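Local coordinates for putative cobalamin synthesis related protein (PDB 2NPN), which binds S-adenosylmethionine and probably acts as a precorrin-6A synthase, a tetrapyrrole methyltransferase of cobalamin biosynthesis, at residues A[146-154]-A[203-213]; A[156-167]-A[178-186]. All coordinates share one frame; numbering follows the deposited sequence. Where two conformers were deposited one is given.

How the interactions relate
Both contacts lie in the C-terminal half of a tetrapyrrole methylase, on the mixed sheet ordered 164-167, 181-185, 243-249, 200-206, 214-217. Interaction 1 packs helix 144-152 against strand 200-206 and the turn after it. Interaction 2 pairs the edge strand 164-167 with strand 181-185. Segments 156-167 and 178-186 both fall between the two segments of interaction 1 in the chain. The centres are about 16 Å apart, and the contacts meet where Thr149 CG2 packs on Ile156 CG1 at 4.2 Å. Both reach S-adenosylmethionine: Leu208 of interaction 1 binds the adenine, and Leu186 of interaction 2 binds the ribose. Residues just past two strands of one sheet thus hold the nucleoside.

Interaction 1: A[146-154]-A[203-213]. With SAM (S-adenosylmethionine), chain C.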
loop_
_atom_site.group_PDB
_atom_site.type_symbol
_atom_site.label_atom_id
_atom_site.label_comp_id
_atom_site.label_asym_id
_atom_site.label_seq_id
_atom_site.Cartn_x
_atom_site.Cartn_y
_atom_site.Cartn_z
ATOM N N GLN A 146 1.151 -9.163 -4.516
ATOM C CA GLN A 146 0.658 -9.829 -5.743
ATOM C C GLN A 146 1.429 -9.389 -6.968
ATOM O O GLN A 146 1.644 -10.180 -7.904
ATOM C CB GLN A 146 -0.828 -9.521 -5.905
ATOM C CG GLN A 146 -1.688 -10.274 -4.962
ATOM C CD GLN A 146 -3.110 -9.726 -4.997
ATOM O OE1 GLN A 146 -3.996 -10.315 -5.618
ATOM N NE2 GLN A 146 -3.332 -8.608 -4.344
ATOM N N VAL A 147 1.848 -8.121 -7.008
ATOM C CA VAL A 147 2.670 -7.640 -8.139
ATOM C C VAL A 147 4.062 -8.302 -8.067
ATOM O O VAL A 147 4.587 -8.701 -9.087
ATOM C CB VAL A 147 2.744 -6.115 -8.215
ATOM C CG1 VAL A 147 3.534 -5.705 -9.439
ATOM C CG2 VAL A 147 1.296 -5.516 -8.309
ATOM N N LEU A 148 4.646 -8.434 -6.880
ATOM C CA LEU A 148 5.951 -9.080 -6.756
ATOM C C LEU A 148 5.899 -10.511 -7.328
ATOM O O LEU A 148 6.748 -10.932 -8.126
ATOM C CB LEU A 148 6.376 -9.136 -5.274
ATOM C CG LEU A 148 7.716 -9.871 -5.070
ATOM C CD1 LEU A 148 8.937 -8.999 -5.393
ATOM C CD2 LEU A 148 7.830 -10.363 -3.607
ATOM N N THR A 149 4.903 -11.285 -6.885
ATOM C CA THR A 149 4.852 -12.696 -7.288
ATOM C C THR A 149 4.511 -12.766 -8.781
ATOM O O THR A 149 5.038 -13.626 -9.496
ATOM C CB THR A 149 3.903 -13.505 -6.420
ATOM O OG1 THR A 149 2.624 -12.880 -6.376
ATOM C CG2 THR A 149 4.468 -13.596 -5.004
ATOM N N ALA A 150 3.656 -11.886 -9.288
ATOM C CA ALA A 150 3.280 -11.946 -10.697
ATOM C C ALA A 150 4.473 -11.553 -11.595
ATOM O O ALA A 150 4.760 -12.207 -12.591
ATOM C CB ALA A 150 2.042 -11.071 -11.008
ATOM N N GLU A 151 5.204 -10.488 -11.209
ATOM C CA GLU A 151 6.317 -10.041 -12.018
ATOM C C GLU A 151 7.473 -11.055 -12.063
ATOM O O GLU A 151 8.153 -11.222 -13.103
ATOM C CB GLU A 151 6.804 -8.682 -11.556
ATOM C CG GLU A 151 5.810 -7.538 -11.849
ATOM C CD GLU A 151 5.571 -7.355 -13.345
ATOM O OE1 GLU A 151 6.533 -7.118 -14.119
ATOM O OE2 GLU A 151 4.391 -7.458 -13.789
ATOM N N HIS A 152 7.689 -11.754 -10.951
ATOM C CA HIS A 152 8.659 -12.878 -10.901
ATOM C C HIS A 152 8.143 -14.228 -11.426
ATOM O O HIS A 152 8.962 -15.161 -11.624
ATOM C CB HIS A 152 9.187 -13.070 -9.491
ATOM C CG HIS A 152 10.239 -12.067 -9.087
ATOM N ND1 HIS A 152 11.525 -12.105 -9.597
ATOM C CD2 HIS A 152 10.206 -11.040 -8.204
ATOM C CE1 HIS A 152 12.240 -11.146 -9.024
ATOM N NE2 HIS A 152 11.467 -10.495 -8.165
ATOM N N GLY A 153 6.826 -14.315 -11.671
ATOM C CA GLY A 153 6.213 -15.522 -12.174
ATOM C C GLY A 153 6.315 -16.695 -11.239
ATOM O O GLY A 153 6.583 -17.845 -11.664
ATOM N N ILE A 154 6.097 -16.422 -9.949
ATOM C CA ILE A 154 6.220 -17.433 -8.931
ATOM C C ILE A 154 4.910 -17.590 -8.131
ATOM O O ILE A 154 3.995 -16.740 -8.146
ATOM C CB ILE A 154 7.357 -17.124 -7.915
ATOM C CG1 ILE A 154 7.125 -15.810 -7.187
ATOM C CG2 ILE A 154 8.730 -17.117 -8.621
ATOM C CD1 ILE A 154 8.133 -15.546 -6.046
ATOM N N TRP A 203 13.225 -13.396 -3.699
ATOM C CA TRP A 203 12.701 -12.628 -4.797
ATOM C C TRP A 203 12.358 -11.228 -4.305
ATOM O O TRP A 203 11.590 -11.077 -3.368
ATOM C CB TRP A 203 11.462 -13.265 -5.364
ATOM C CG TRP A 203 11.673 -14.621 -5.995
ATOM C CD1 TRP A 203 11.904 -14.906 -7.311
ATOM C CD2 TRP A 203 11.601 -15.883 -5.323
ATOM N NE1 TRP A 203 11.992 -16.276 -7.499
ATOM C CE2 TRP A 203 11.791 -16.890 -6.299
ATOM C CE3 TRP A 203 11.386 -16.262 -3.986
ATOM C CZ2 TRP A 203 11.741 -18.259 -5.970
ATOM C CZ3 TRP A 203 11.335 -17.623 -3.682
ATOM C CH2 TRP A 203 11.522 -18.594 -4.666
ATOM N N TRP A 204 12.968 -10.218 -4.925
ATOM C CA TRP A 204 12.917 -8.837 -4.453
ATOM C C TRP A 204 12.412 -7.936 -5.560
ATOM O O TRP A 204 12.640 -8.166 -6.761
ATOM C CB TRP A 204 14.307 -8.429 -3.960
ATOM C CG TRP A 204 14.478 -7.084 -3.440
ATOM C CD1 TRP A 204 14.386 -6.690 -2.128
ATOM C CD2 TRP A 204 14.843 -5.899 -4.183
ATOM N NE1 TRP A 204 14.654 -5.347 -2.017
ATOM C CE2 TRP A 204 14.929 -4.833 -3.255
ATOM C CE3 TRP A 204 15.089 -5.629 -5.541
ATOM C CZ2 TRP A 204 15.316 -3.539 -3.637
ATOM C CZ3 TRP A 204 15.421 -4.339 -5.910
ATOM C CH2 TRP A 204 15.537 -3.312 -4.962
ATOM N N GLY A 205 11.705 -6.871 -5.169
ATOM C CA GLY A 205 11.347 -5.867 -6.119
ATOM C C GLY A 205 11.102 -4.522 -5.491
ATOM O O GLY A 205 10.581 -4.430 -4.381
ATOM N N ALA A 206 11.440 -3.484 -6.253
ATOM C CA ALA A 206 11.210 -2.107 -5.857
ATOM C C ALA A 206 10.472 -1.377 -6.949
ATOM O O ALA A 206 10.607 -1.693 -8.120
ATOM C CB ALA A 206 12.516 -1.408 -5.522
ATOM N N PHE A 207 9.640 -0.416 -6.541
ATOM C CA PHE A 207 8.863 0.394 -7.476
ATOM C C PHE A 207 8.050 -0.522 -8.396
ATOM O O PHE A 207 7.897 -0.250 -9.595
ATOM C CB PHE A 207 9.801 1.310 -8.288
ATOM C CG PHE A 207 10.769 2.113 -7.438
ATOM C CD1 PHE A 207 10.291 3.098 -6.566
ATOM C CD2 PHE A 207 12.117 1.915 -7.535
ATOM C CE1 PHE A 207 11.150 3.871 -5.797
ATOM C CE2 PHE A 207 13.020 2.693 -6.754
ATOM C CZ PHE A 207 12.517 3.650 -5.889
ATOM N N LEU A 208 7.511 -1.585 -7.811
ATOM C CA LEU A 208 6.765 -2.580 -8.556
ATOM C C LEU A 208 5.574 -1.976 -9.274
ATOM O O LEU A 208 4.886 -1.117 -8.707
ATOM C CB LEU A 208 6.234 -3.670 -7.619
ATOM C CG LEU A 208 7.293 -4.564 -7.035
ATOM C CD1 LEU A 208 6.745 -5.276 -5.819
ATOM C CD2 LEU A 208 7.809 -5.573 -8.056
ATOM N N GLY A 209 5.349 -2.426 -10.517
ATOM C CA GLY A 209 4.224 -1.978 -11.320
ATOM C C GLY A 209 4.559 -0.786 -12.203
ATOM O O GLY A 209 3.879 -0.576 -13.230
ATOM N N THR A 210 5.560 0.002 -11.805
ATOM C CA THR A 210 5.913 1.292 -12.402
ATOM C C THR A 210 6.956 1.103 -13.489
ATOM O O THR A 210 7.573 0.049 -13.631
ATOM C CB THR A 210 6.501 2.301 -11.362
ATOM O OG1 THR A 210 7.854 1.962 -11.106
ATOM C CG2 THR A 210 5.687 2.376 -10.053
ATOM N N GLU A 211 7.161 2.173 -14.263
ATOM C CA GLU A 211 8.216 2.207 -15.265
ATOM C C GLU A 211 9.631 2.179 -14.660
ATOM O O GLU A 211 10.604 1.973 -15.382
ATOM C CB GLU A 211 8.049 3.457 -16.134
ATOM C CG GLU A 211 6.806 3.417 -17.018
ATOM C CD GLU A 211 6.668 4.639 -17.912
ATOM O OE1 GLU A 211 6.788 5.778 -17.408
ATOM O OE2 GLU A 211 6.429 4.460 -19.127
ATOM N N GLN A 212 9.748 2.412 -13.355
ATOM C CA GLN A 212 11.043 2.343 -12.683
ATOM C C GLN A 212 11.160 1.045 -11.874
ATOM O O GLN A 212 12.038 0.932 -11.002
ATOM C CB GLN A 212 11.250 3.545 -11.758
ATOM C CG GLN A 212 11.209 4.899 -12.465
ATOM C CD GLN A 212 10.838 6.039 -11.521
ATOM O OE1 GLN A 212 10.461 5.811 -10.362
ATOM N NE2 GLN A 212 10.933 7.270 -12.016
ATOM N N GLN A 213 10.281 0.078 -12.146
ATOM C CA GLN A 213 10.404 -1.238 -11.501
ATOM C C GLN A 213 11.795 -1.881 -11.641
ATOM O O GLN A 213 12.382 -1.913 -12.725
ATOM C CB GLN A 213 9.352 -2.221 -12.041
ATOM C CG GLN A 213 9.437 -3.639 -11.511
ATOM C CD GLN A 213 8.321 -4.475 -12.074
ATOM O OE1 GLN A 213 7.180 -4.321 -11.663
ATOM N NE2 GLN A 213 8.647 -5.366 -13.029
HETATM N N SAM C . -1.883 -1.379 1.092
HETATM C CA SAM C . -0.584 -1.602 0.388
HETATM C C SAM C . -0.626 -2.851 -0.472
HETATM O O SAM C . 0.394 -3.166 -1.143
HETATM O OXT SAM C . -1.680 -3.515 -0.535
HETATM C CB SAM C . 0.574 -1.666 1.401
HETATM C CG SAM C . 0.852 -0.342 2.113
HETATM S SD SAM C . 2.296 -0.325 3.231
HETATM C CE SAM C . 2.049 1.361 3.861
HETATM C "C5'" SAM C . 3.769 0.098 2.237
HETATM C "C4'" SAM C . 4.668 -1.103 1.897
HETATM O "O4'" SAM C . 4.118 -1.791 0.823
HETATM C "C3'" SAM C . 6.081 -0.750 1.432
HETATM O "O3'" SAM C . 6.958 -0.513 2.505
HETATM C "C2'" SAM C . 6.484 -1.941 0.605
HETATM O "O2'" SAM C . 6.784 -3.033 1.457
HETATM C "C1'" SAM C . 5.155 -2.191 -0.077
HETATM N N9 SAM C . 5.025 -1.485 -1.371
HETATM C C8 SAM C . 3.998 -0.620 -1.711
HETATM N N7 SAM C . 4.130 -0.221 -2.979
HETATM C C5 SAM C . 5.221 -0.866 -3.489
HETATM C C6 SAM C . 5.793 -0.894 -4.753
HETATM N N6 SAM C . 5.295 -0.166 -5.786
HETATM N N1 SAM C . 6.919 -1.681 -4.964
HETATM C C2 SAM C . 7.404 -2.479 -3.945
HETATM N N3 SAM C . 6.839 -2.462 -2.699
HETATM C C4 SAM C . 5.748 -1.691 -2.467
#
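Leu148 and His152 of helix 144-152 pack on strand 200-206 in a helix-on-sheet contact of the tetrapyrrole methylase fold. The axes of 146-152 and 203-206 come within 8.7 Å. Leu148 CD1 rests on the strand backbone, 3.5 Å from Gly205 N. In the apolar packing, Leu148 CB touches Leu208 CD1, and Val147 CG1 meets Leu208 CB. Leu208 also binds S-adenosylmethionine: its backbone N donates to SAM N1 at 2.9 Å, and its O takes a weak bond from SAM N6. Its CD1 lies near SAM C2.

The aromatic contacts lie at the end of the helix. Trp203 turns its CD1 edge onto the face of His152, with the planes at 69°. Trp203 CB makes a CH-pi contact with the same ring. Ile154 follows the Schellman motif that ends the helix at Gly153. Its CG1 lies between the backbone N and carbonyl carbon (chi1 60°), and CD1 stands over the Trp203 five-membered ring, 3.7 Å from its centroid.

Two polar bonds cross the contact. His152 NE2 donates to Trp204 O at 3.0 Å; the oxygen lies in the ring plane, but the nitrogen stands above the carbonyl plane. The Gln213 amide is held at both ends: OE1 accepts from Gly209 N, and NE2 gives a nearly straight 3.0 Å bond to Glu151 OE1, from the anti side and tilted out of the carboxylate plane.

Interaction 2: A[156-167]-A[178-186]; sequences INRIGEAIHITT and DRRNCVVML. With SAM (S-adenosylmethionine), chain C.
His164 to Thr167 and Cys182 to Met185 form a parallel strand pair at the edge of the mixed sheet. Strand 243-249 flanks 181-185 on its other side. Four backbone bonds join the pair, from His164 N to Asn181 O through to Met185 N to Thr166 O, the latter 2.9 Å.

The tight part is around Asn181, which is buried. Its CG is anti to the backbone N (chi1 -174°), and ND2 reaches into the loop before strand 164-167. There it donates to Ile156 O at 2.9 Å, on a lone pair, and to Ala162 O at 3.0 Å. Asn181 OD1 accepts a hydrogen bond from Arg248 NE. The Glu161 carboxylate stacks on this amide, with the planes 4° apart and CD 3.4 Å from Asn181 CB. Arg158 grips Glu161 side-on through NE and NH2, the latter in a salt bridge to OE2. On the Val183 face, Ile156 CD1 touches Val183 CG2, and Ile165 CG2 touches selenomethionine Met185 SE.

The looser side is more open to solvent: Ala162 and Ile163 are exposed, and a water bridges Glu161 OE2 and Arg180 NE. Arg180 NH1 forms a salt bridge with Asp251. On the Cys182 face, the Asp178 carboxylate lies over the His164 ring, OD2 3.4 Å from CE1, in a stack without a hydrogen bond.

Past the strand, the ribose hydroxyls of S-adenosylmethionine meet Leu186 N, which donates to SAM O2' at 3.0 Å and weakly to SAM O3'.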
loop_
_atom_site.group_PDB
_atom_site.type_symbol
_atom_site.label_atom_id
_atom_site.label_comp_id
_atom_site.label_asym_id
_atom_site.label_seq_id
_atom_site.Cartn_x
_atom_site.Cartn_y
_atom_site.Cartn_z
ATOM N N ILE A 156 3.245 -17.934 -4.344
ATOM C CA ILE A 156 3.519 -17.370 -3.012
ATOM C C ILE A 156 3.733 -18.460 -1.972
ATOM O O ILE A 156 4.207 -18.193 -0.862
ATOM C CB ILE A 156 2.373 -16.366 -2.569
ATOM C CG1 ILE A 156 2.897 -15.397 -1.519
ATOM C CG2 ILE A 156 1.135 -17.090 -2.079
ATOM C CD1 ILE A 156 1.839 -14.360 -1.008
ATOM N N ASN A 157 3.382 -19.692 -2.318
ATOM C CA ASN A 157 3.555 -20.834 -1.414
ATOM C C ASN A 157 4.001 -22.069 -2.179
ATOM O O ASN A 157 3.656 -22.237 -3.348
ATOM C CB ASN A 157 2.222 -21.150 -0.713
ATOM C CG ASN A 157 1.088 -21.452 -1.692
ATOM O OD1 ASN A 157 0.467 -20.523 -2.202
ATOM N ND2 ASN A 157 0.822 -22.742 -1.971
ATOM N N ARG A 158 4.718 -22.970 -1.505
ATOM C CA ARG A 158 4.832 -24.361 -1.991
ATOM C C ARG A 158 3.580 -25.126 -1.559
ATOM O O ARG A 158 2.777 -24.630 -0.747
ATOM C CB ARG A 158 6.104 -25.002 -1.432
ATOM C CG ARG A 158 7.325 -24.315 -1.981
ATOM C CD ARG A 158 8.599 -24.837 -1.378
ATOM N NE ARG A 158 8.833 -24.264 -0.050
ATOM C CZ ARG A 158 10.005 -24.306 0.586
ATOM N NH1 ARG A 158 11.010 -24.983 0.064
ATOM N NH2 ARG A 158 10.167 -23.708 1.787
ATOM N N ILE A 159 3.401 -26.327 -2.092
ATOM C CA ILE A 159 2.206 -27.114 -1.819
ATOM C C ILE A 159 1.954 -27.301 -0.322
ATOM O O ILE A 159 2.826 -27.741 0.433
ATOM C CB ILE A 159 2.176 -28.490 -2.551
ATOM C CG1 ILE A 159 2.184 -28.260 -4.071
ATOM C CG2 ILE A 159 0.921 -29.245 -2.134
ATOM C CD1 ILE A 159 2.524 -29.498 -4.961
ATOM N N GLY A 160 0.759 -26.871 0.094
ATOM C CA GLY A 160 0.302 -26.943 1.472
ATOM C C GLY A 160 0.972 -26.018 2.470
ATOM O O GLY A 160 0.705 -26.140 3.674
ATOM N N GLU A 161 1.841 -25.135 1.994
ATOM C CA GLU A 161 2.755 -24.359 2.874
ATOM C C GLU A 161 2.100 -23.074 3.358
ATOM O O GLU A 161 1.442 -22.356 2.575
ATOM C CB GLU A 161 4.010 -23.951 2.086
ATOM C CG GLU A 161 5.130 -23.406 2.932
ATOM C CD GLU A 161 6.434 -23.172 2.157
ATOM O OE1 GLU A 161 6.400 -22.835 0.929
ATOM O OE2 GLU A 161 7.502 -23.341 2.808
ATOM N N ALA A 162 2.365 -22.697 4.616
ATOM C CA ALA A 162 1.912 -21.425 5.136
ATOM C C ALA A 162 2.649 -20.259 4.515
ATOM O O ALA A 162 3.772 -20.440 4.036
ATOM C CB ALA A 162 2.103 -21.383 6.699
ATOM N N ILE A 163 2.029 -19.077 4.556
ATOM C CA ILE A 163 2.578 -17.871 4.042
ATOM C C ILE A 163 2.619 -16.881 5.203
ATOM O O ILE A 163 1.581 -16.555 5.734
ATOM C CB ILE A 163 1.723 -17.261 2.946
ATOM C CG1 ILE A 163 1.581 -18.246 1.787
ATOM C CG2 ILE A 163 2.348 -15.964 2.482
ATOM C CD1 ILE A 163 0.223 -18.289 1.246
ATOM N N HIS A 164 3.792 -16.430 5.589
ATOM C CA HIS A 164 3.883 -15.508 6.701
ATOM C C HIS A 164 4.230 -14.128 6.138
ATOM O O HIS A 164 5.337 -13.937 5.648
ATOM C CB HIS A 164 4.957 -15.984 7.653
ATOM C CG HIS A 164 4.937 -15.277 8.960
ATOM N ND1 HIS A 164 4.013 -15.575 9.930
ATOM C CD2 HIS A 164 5.696 -14.276 9.440
ATOM C CE1 HIS A 164 4.209 -14.772 10.966
ATOM N NE2 HIS A 164 5.222 -13.967 10.681
ATOM N N ILE A 165 3.351 -13.163 6.284
ATOM C CA ILE A 165 3.594 -11.819 5.813
ATOM C C ILE A 165 3.910 -10.966 7.038
ATOM O O ILE A 165 3.159 -10.969 8.042
ATOM C CB ILE A 165 2.378 -11.249 5.084
ATOM C CG1 ILE A 165 1.873 -12.162 3.954
ATOM C CG2 ILE A 165 2.641 -9.802 4.592
ATOM C CD1 ILE A 165 0.589 -11.724 3.298
ATOM N N THR A 166 5.008 -10.231 6.955
ATOM C CA THR A 166 5.436 -9.488 8.100
ATOM C C THR A 166 6.227 -8.258 7.697
ATOM O O THR A 166 6.326 -7.907 6.524
ATOM C CB THR A 166 6.150 -10.393 9.113
ATOM O OG1 THR A 166 6.209 -9.736 10.387
ATOM C CG2 THR A 166 7.566 -10.776 8.604
ATOM N N THR A 167 6.770 -7.590 8.685
ATOM C CA THR A 167 7.485 -6.321 8.457
ATOM C C THR A 167 8.979 -6.536 8.682
ATOM O O THR A 167 9.404 -7.507 9.330
ATOM C CB THR A 167 7.005 -5.264 9.447
ATOM O OG1 THR A 167 7.394 -5.655 10.778
ATOM C CG2 THR A 167 5.458 -5.058 9.353
ATOM N N ASP A 178 8.509 -20.019 10.348
ATOM C CA ASP A 178 7.781 -19.033 9.537
ATOM C C ASP A 178 8.636 -18.418 8.430
ATOM O O ASP A 178 8.126 -18.095 7.338
ATOM C CB ASP A 178 7.216 -17.961 10.409
ATOM C CG ASP A 178 6.032 -18.416 11.225
ATOM O OD1 ASP A 178 5.474 -19.532 11.033
ATOM O OD2 ASP A 178 5.692 -17.628 12.101
ATOM N N ARG A 179 9.931 -18.247 8.686
ATOM C CA ARG A 179 10.857 -17.718 7.699
ATOM C C ARG A 179 11.113 -18.681 6.531
ATOM O O ARG A 179 11.808 -18.315 5.569
ATOM C CB ARG A 179 12.142 -17.284 8.361
ATOM C CG ARG A 179 11.955 -16.006 9.159
ATOM C CD ARG A 179 13.287 -15.452 9.598
ATOM N NE ARG A 179 13.663 -16.048 10.870
ATOM C CZ ARG A 179 14.598 -16.969 11.064
ATOM N NH1 ARG A 179 14.793 -17.426 12.286
ATOM N NH2 ARG A 179 15.341 -17.443 10.068
ATOM N N ARG A 180 10.535 -19.879 6.580
ATOM C CA ARG A 180 10.661 -20.814 5.494
ATOM C C ARG A 180 9.943 -20.324 4.227
ATOM O O ARG A 180 10.272 -20.746 3.104
ATOM C CB ARG A 180 10.151 -22.184 5.862
ATOM C CG ARG A 180 11.098 -22.902 6.844
ATOM C CD ARG A 180 10.665 -24.369 7.053
ATOM N NE ARG A 180 10.686 -25.149 5.805
ATOM C CZ ARG A 180 11.783 -25.669 5.257
ATOM N NH1 ARG A 180 12.972 -25.543 5.827
ATOM N NH2 ARG A 180 11.697 -26.351 4.117
ATOM N N ASN A 181 8.938 -19.471 4.439
ATOM C CA ASN A 181 8.174 -18.883 3.315
ATOM C C ASN A 181 7.511 -17.629 3.841
ATOM O O ASN A 181 6.413 -17.684 4.425
ATOM C CB ASN A 181 7.179 -19.885 2.837
ATOM C CG ASN A 181 6.465 -19.419 1.611
ATOM O OD1 ASN A 181 7.135 -19.153 0.616
ATOM N ND2 ASN A 181 5.132 -19.387 1.627
ATOM N N CYS A 182 8.199 -16.518 3.688
ATOM C CA CYS A 182 7.676 -15.303 4.226
ATOM C C CYS A 182 7.817 -14.172 3.237
ATOM O O CYS A 182 8.621 -14.211 2.318
ATOM C CB CYS A 182 8.355 -14.991 5.541
ATOM S SG CYS A 182 10.096 -14.651 5.440
ATOM N N VAL A 183 6.917 -13.222 3.388
ATOM C CA VAL A 183 6.905 -11.979 2.604
ATOM C C VAL A 183 7.194 -10.824 3.557
ATOM O O VAL A 183 6.603 -10.748 4.649
ATOM C CB VAL A 183 5.548 -11.762 1.947
ATOM C CG1 VAL A 183 5.519 -10.386 1.212
ATOM C CG2 VAL A 183 5.231 -12.915 1.001
ATOM N N VAL A 184 8.099 -9.927 3.184
ATOM C CA VAL A 184 8.527 -8.836 4.033
ATOM C C VAL A 184 8.198 -7.481 3.372
ATOM O O VAL A 184 8.546 -7.246 2.212
ATOM C CB VAL A 184 9.995 -8.890 4.365
ATOM C CG1 VAL A 184 10.393 -7.803 5.339
ATOM C CG2 VAL A 184 10.404 -10.282 4.872
HETATM N N MSE A 185 7.464 -6.682 4.118
HETATM C CA MSE A 185 7.079 -5.339 3.728
HETATM C C MSE A 185 7.614 -4.340 4.755
HETATM O O MSE A 185 8.045 -4.698 5.853
HETATM C CB MSE A 185 5.538 -5.233 3.623
HETATM C CG MSE A 185 4.989 -6.270 2.686
HETATM SE SE MSE A 185 3.026 -6.311 2.540
HETATM C CE MSE A 185 2.842 -4.799 1.374
ATOM N N LEU A 186 7.548 -3.052 4.406
ATOM C CA LEU A 186 7.894 -2.001 5.357
ATOM C C LEU A 186 9.352 -2.158 5.894
ATOM O O LEU A 186 9.647 -1.723 7.002
ATOM C CB LEU A 186 6.900 -1.948 6.502
ATOM C CG LEU A 186 5.495 -1.535 6.094
ATOM C CD1 LEU A 186 4.527 -1.736 7.253
ATOM C CD2 LEU A 186 5.487 -0.048 5.700
HETATM N N SAM C . -1.883 -1.379 1.092
HETATM C CA SAM C . -0.584 -1.602 0.388
HETATM C C SAM C . -0.626 -2.851 -0.472
HETATM O O SAM C . 0.394 -3.166 -1.143
HETATM O OXT SAM C . -1.680 -3.515 -0.535
HETATM C CB SAM C . 0.574 -1.666 1.401
HETATM C CG SAM C . 0.852 -0.342 2.113
HETATM S SD SAM C . 2.296 -0.325 3.231
HETATM C CE SAM C . 2.049 1.361 3.861
HETATM C "C5'" SAM C . 3.769 0.098 2.237
HETATM C "C4'" SAM C . 4.668 -1.103 1.897
HETATM O "O4'" SAM C . 4.118 -1.791 0.823
HETATM C "C3'" SAM C . 6.081 -0.750 1.432
HETATM O "O3'" SAM C . 6.958 -0.513 2.505
HETATM C "C2'" SAM C . 6.484 -1.941 0.605
HETATM O "O2'" SAM C . 6.784 -3.033 1.457
HETATM C "C1'" SAM C . 5.155 -2.191 -0.077
HETATM N N9 SAM C . 5.025 -1.485 -1.371
HETATM C C8 SAM C . 3.998 -0.620 -1.711
HETATM N N7 SAM C . 4.130 -0.221 -2.979
HETATM C C5 SAM C . 5.221 -0.866 -3.489
HETATM C C6 SAM C . 5.793 -0.894 -4.753
HETATM N N6 SAM C . 5.295 -0.166 -5.786
HETATM N N1 SAM C . 6.919 -1.681 -4.964
HETATM C C2 SAM C . 7.404 -2.479 -3.945
HETATM N N3 SAM C . 6.839 -2.462 -2.699
HETATM C C4 SAM C . 5.748 -1.691 -2.467
HETATM O O HOH W 1 7.866 -25.003 4.661
#